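Local coordinates for major capsid protein P2 (Pseudoalteromonas phage pm2, PDB 2VVF) that forms the outer protein shell of a membrane-containing marine phage, assembling as homotrimers of double jelly-roll subunits, at residues D52-S57 with G262-N267. Numbering follows the deposited sequence.
Sequences DGRLLS and GVWSRN
With chi1 at -173°, Trp-264 swings its indole away from its own backbone N and reaches the first jelly roll, where Leu-56, itself trans at chi1 (180°), extends a methyl to meet it: Leu-56 CD1 lies 3.7 Å from Trp-264 CD1. How a chain terminus can be laid against a domain far away in sequence is well illustrated here, because one large ring touches three residues of 52-57. At the six-membered end, Asp-52 OD2 sits at the ring edge, 4.0 Å from Trp-264 CH2, its carboxylate steeply inclined to the indole. Between these points the aliphatic part of Arg-54 comes in obliquely, CD 4.1 Å from Trp-264 CZ2. Leu-144, Leu-51, Leu-111 and Pro-141 also touch the indole.

Beyond the ring the contact turns polar, though no hydrogen bond joins the two segments. Asp-52 and Arg-266 present nearly coplanar groups, 12° apart, yet their salt bridge is long, 3.9 Å from OD2 to NE. Each has a stronger partner: Asp-52 OD1 accepts hydrogen bonds from the backbone N of Thr-112 and Thr-113, and Arg-266 NH1 donates to Gly-110 O. The bend at chi3 of Arg-54 turns its guanidinium over the backbone of Arg-266 and Asn-267, where Asn-267 CA lies against one face, 3.7 Å from NH2, which also makes a weak hydrogen bond to Gly-268 O.

In edge strand 54-59, a classic beta bulge sets Leu-56 and Ser-57 together opposite Val-49. Segment 262-267 lies across side chains at this strand's start, the side chain of Trp-264 about 7 Å from the bound calcium ion, joining the N- and C-terminal domains of the double jelly-roll capsid fold.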
ATOM      1  N   ASP A  52      -8.480  26.248  21.381  1.00 29.16           N
ATOM      2  CA  ASP A  52      -8.818  27.576  21.884  1.00 28.89           C
ATOM      3  C   ASP A  52     -10.218  27.605  22.497  1.00 32.82           C
ATOM      4  O   ASP A  52     -10.910  28.620  22.437  1.00 32.35           O
ATOM      5  CB  ASP A  52      -8.699  28.624  20.773  1.00 30.46           C
ATOM      6  CG  ASP A  52      -7.291  29.170  20.633  1.00 38.54           C
ATOM      7  OD1 ASP A  52      -6.389  28.681  21.342  1.00 38.62           O
ATOM      8  OD2 ASP A  52      -7.084  30.091  19.813  1.00 44.16           O
ATOM      9  N   GLY A  53     -10.627  26.483  23.083  1.00 29.45           N
ATOM     10  CA  GLY A  53     -11.933  26.383  23.726  1.00 29.33           C
ATOM     11  C   GLY A  53     -13.060  25.992  22.774  1.00 33.60           C
ATOM     12  O   GLY A  53     -14.162  25.667  23.213  1.00 33.39           O
ATOM     13  N   ARG A  54     -12.787  26.021  21.473  1.00 30.30           N
ATOM     14  CA  ARG A  54     -13.792  25.673  20.472  1.00 29.83           C
ATOM     15  C   ARG A  54     -13.719  24.199  20.084  1.00 32.84           C
ATOM     16  O   ARG A  54     -12.652  23.589  20.132  1.00 32.75           O
ATOM     17  CB  ARG A  54     -13.642  26.558  19.235  1.00 30.51           C
ATOM     18  CG  ARG A  54     -13.213  27.985  19.548  1.00 42.06           C
ATOM     19  CD  ARG A  54     -12.833  28.738  18.288  1.00 54.32           C
ATOM     20  NE  ARG A  54     -13.966  28.878  17.378  1.00 66.04           N
ATOM     21  CZ  ARG A  54     -14.950  29.754  17.543  1.00 82.66           C
ATOM     22  NH1 ARG A  54     -14.944  30.575  18.584  1.00 72.81           N
ATOM     23  NH2 ARG A  54     -15.941  29.811  16.665  1.00 68.94           N
ATOM     24  N   LEU A  55     -14.854  23.635  19.684  1.00 28.07           N
ATOM     25  CA  LEU A  55     -14.914  22.227  19.312  1.00 27.23           C
ATOM     26  C   LEU A  55     -14.423  21.956  17.895  1.00 29.95           C
ATOM     27  O   LEU A  55     -14.845  22.615  16.944  1.00 29.49           O
ATOM     28  CB  LEU A  55     -16.333  21.681  19.474  1.00 27.13           C
ATOM     29  CG  LEU A  55     -16.548  20.270  18.920  1.00 31.50           C
ATOM     30  CD1 LEU A  55     -16.020  19.221  19.891  1.00 31.59           C
ATOM     31  CD2 LEU A  55     -18.014  20.025  18.606  1.00 33.49           C
ATOM     32  N   LEU A  56     -13.547  20.966  17.762  1.00 25.43           N
ATOM     33  CA  LEU A  56     -13.027  20.574  16.460  1.00 24.55           C
ATOM     34  C   LEU A  56     -13.694  19.268  16.050  1.00 27.74           C
ATOM     35  O   LEU A  56     -14.444  19.220  15.077  1.00 26.97           O
ATOM     36  CB  LEU A  56     -11.509  20.396  16.518  1.00 24.39           C
ATOM     37  CG  LEU A  56     -10.835  19.973  15.212  1.00 28.71           C
ATOM     38  CD1 LEU A  56     -10.691  21.159  14.274  1.00 28.71           C
ATOM     39  CD2 LEU A  56      -9.484  19.332  15.485  1.00 30.65           C
ATOM     40  N   SER A  57     -13.436  18.218  16.825  1.00 24.18           N
ATOM     41  CA  SER A  57     -14.010  16.904  16.567  1.00 23.95           C
ATOM     42  C   SER A  57     -14.680  16.375  17.829  1.00 28.12           C
ATOM     43  O   SER A  57     -14.280  16.716  18.945  1.00 27.46           O
ATOM     44  CB  SER A  57     -12.925  15.926  16.108  1.00 27.17           C
ATOM     45  OG  SER A  57     -12.501  16.215  14.789  1.00 35.21           O
ATOM     46  N   GLY A 262     -11.447  21.468   6.503  1.00 25.99           N
ATOM     47  CA  GLY A 262     -11.238  22.870   6.174  1.00 26.25           C
ATOM     48  C   GLY A 262     -10.110  23.459   7.016  1.00 31.19           C
ATOM     49  O   GLY A 262      -9.653  22.841   7.967  1.00 30.75           O
ATOM     50  N   VAL A 263      -9.653  24.644   6.641  1.00 28.77           N
ATOM     51  CA  VAL A 263      -8.607  25.368   7.351  1.00 29.06           C
ATOM     52  C   VAL A 263      -9.239  25.907   8.619  1.00 34.41           C
ATOM     53  O   VAL A 263     -10.199  26.687   8.582  1.00 33.86           O
ATOM     54  CB  VAL A 263      -8.015  26.522   6.489  1.00 32.78           C
ATOM     55  CG1 VAL A 263      -7.022  27.332   7.270  1.00 32.58           C
ATOM     56  CG2 VAL A 263      -7.418  25.996   5.184  1.00 32.55           C
ATOM     57  N   TRP A 264      -8.711  25.452   9.745  1.00 32.21           N
ATOM     58  CA  TRP A 264      -9.224  25.869  11.032  1.00 32.55           C
ATOM     59  C   TRP A 264      -9.170  27.380  11.202  1.00 37.93           C
ATOM     60  O   TRP A 264      -8.167  28.023  10.892  1.00 37.47           O
ATOM     61  CB  TRP A 264      -8.472  25.179  12.168  1.00 31.35           C
ATOM     62  CG  TRP A 264      -9.081  25.443  13.511  1.00 31.90           C
ATOM     63  CD1 TRP A 264     -10.133  24.784  14.079  1.00 35.24           C
ATOM     64  CD2 TRP A 264      -8.697  26.464  14.443  1.00 32.10           C
ATOM     65  NE1 TRP A 264     -10.418  25.320  15.313  1.00 34.52           N
ATOM     66  CE2 TRP A 264      -9.550  26.351  15.560  1.00 35.89           C
ATOM     67  CE3 TRP A 264      -7.709  27.454  14.446  1.00 33.18           C
ATOM     68  CZ2 TRP A 264      -9.445  27.190  16.668  1.00 35.16           C
ATOM     69  CZ3 TRP A 264      -7.608  28.288  15.546  1.00 34.70           C
ATOM     70  CH2 TRP A 264      -8.472  28.151  16.641  1.00 35.24           C
ATOM     71  N   SER A 265     -10.266  27.935  11.704  1.00 35.81           N
ATOM     72  CA  SER A 265     -10.366  29.368  11.940  1.00 36.15           C
ATOM     73  C   SER A 265     -10.877  29.627  13.351  1.00 41.15           C
ATOM     74  O   SER A 265     -11.782  28.941  13.831  1.00 40.51           O
ATOM     75  CB  SER A 265     -11.293  30.022  10.915  1.00 39.79           C
ATOM     76  OG  SER A 265     -11.461  31.401  11.192  1.00 49.37           O
ATOM     77  N   ARG A 266     -10.277  30.617  14.009  1.00 39.09           N
ATOM     78  CA  ARG A 266     -10.638  30.983  15.374  1.00 39.36           C
ATOM     79  C   ARG A 266     -12.120  31.318  15.506  1.00 43.93           C
ATOM     80  O   ARG A 266     -12.689  31.233  16.595  1.00 43.50           O
ATOM     81  CB  ARG A 266      -9.799  32.174  15.843  1.00 40.02           C
ATOM     82  CG  ARG A 266      -8.333  31.856  16.069  1.00 51.83           C
ATOM     83  CD  ARG A 266      -7.620  33.019  16.745  1.00 61.25           C
ATOM     84  NE  ARG A 266      -6.216  32.725  17.014  1.00 68.26           N
ATOM     85  CZ  ARG A 266      -5.199  33.452  16.559  1.00 80.71           C
ATOM     86  NH1 ARG A 266      -3.953  33.112  16.855  1.00 67.33           N
ATOM     87  NH2 ARG A 266      -5.431  34.519  15.805  1.00 66.43           N
ATOM     88  N   ASN A 267     -12.735  31.725  14.400  1.00 41.01           N
ATOM     89  CA  ASN A 267     -14.148  32.079  14.411  1.00 41.04           C
ATOM     90  C   ASN A 267     -14.901  31.302  13.339  1.00 44.74           C
ATOM     91  O   ASN A 267     -15.897  31.783  12.796  1.00 44.55           O
ATOM     92  CB  ASN A 267     -14.326  33.581  14.185  1.00 43.24           C
ATOM     93  CG  ASN A 267     -13.216  34.402  14.816  1.00 72.02           C
ATOM     94  OD1 ASN A 267     -12.046  34.016  14.789  1.00 68.29           O
ATOM     95  ND2 ASN A 267     -13.580  35.542  15.392  1.00 64.74           N
TER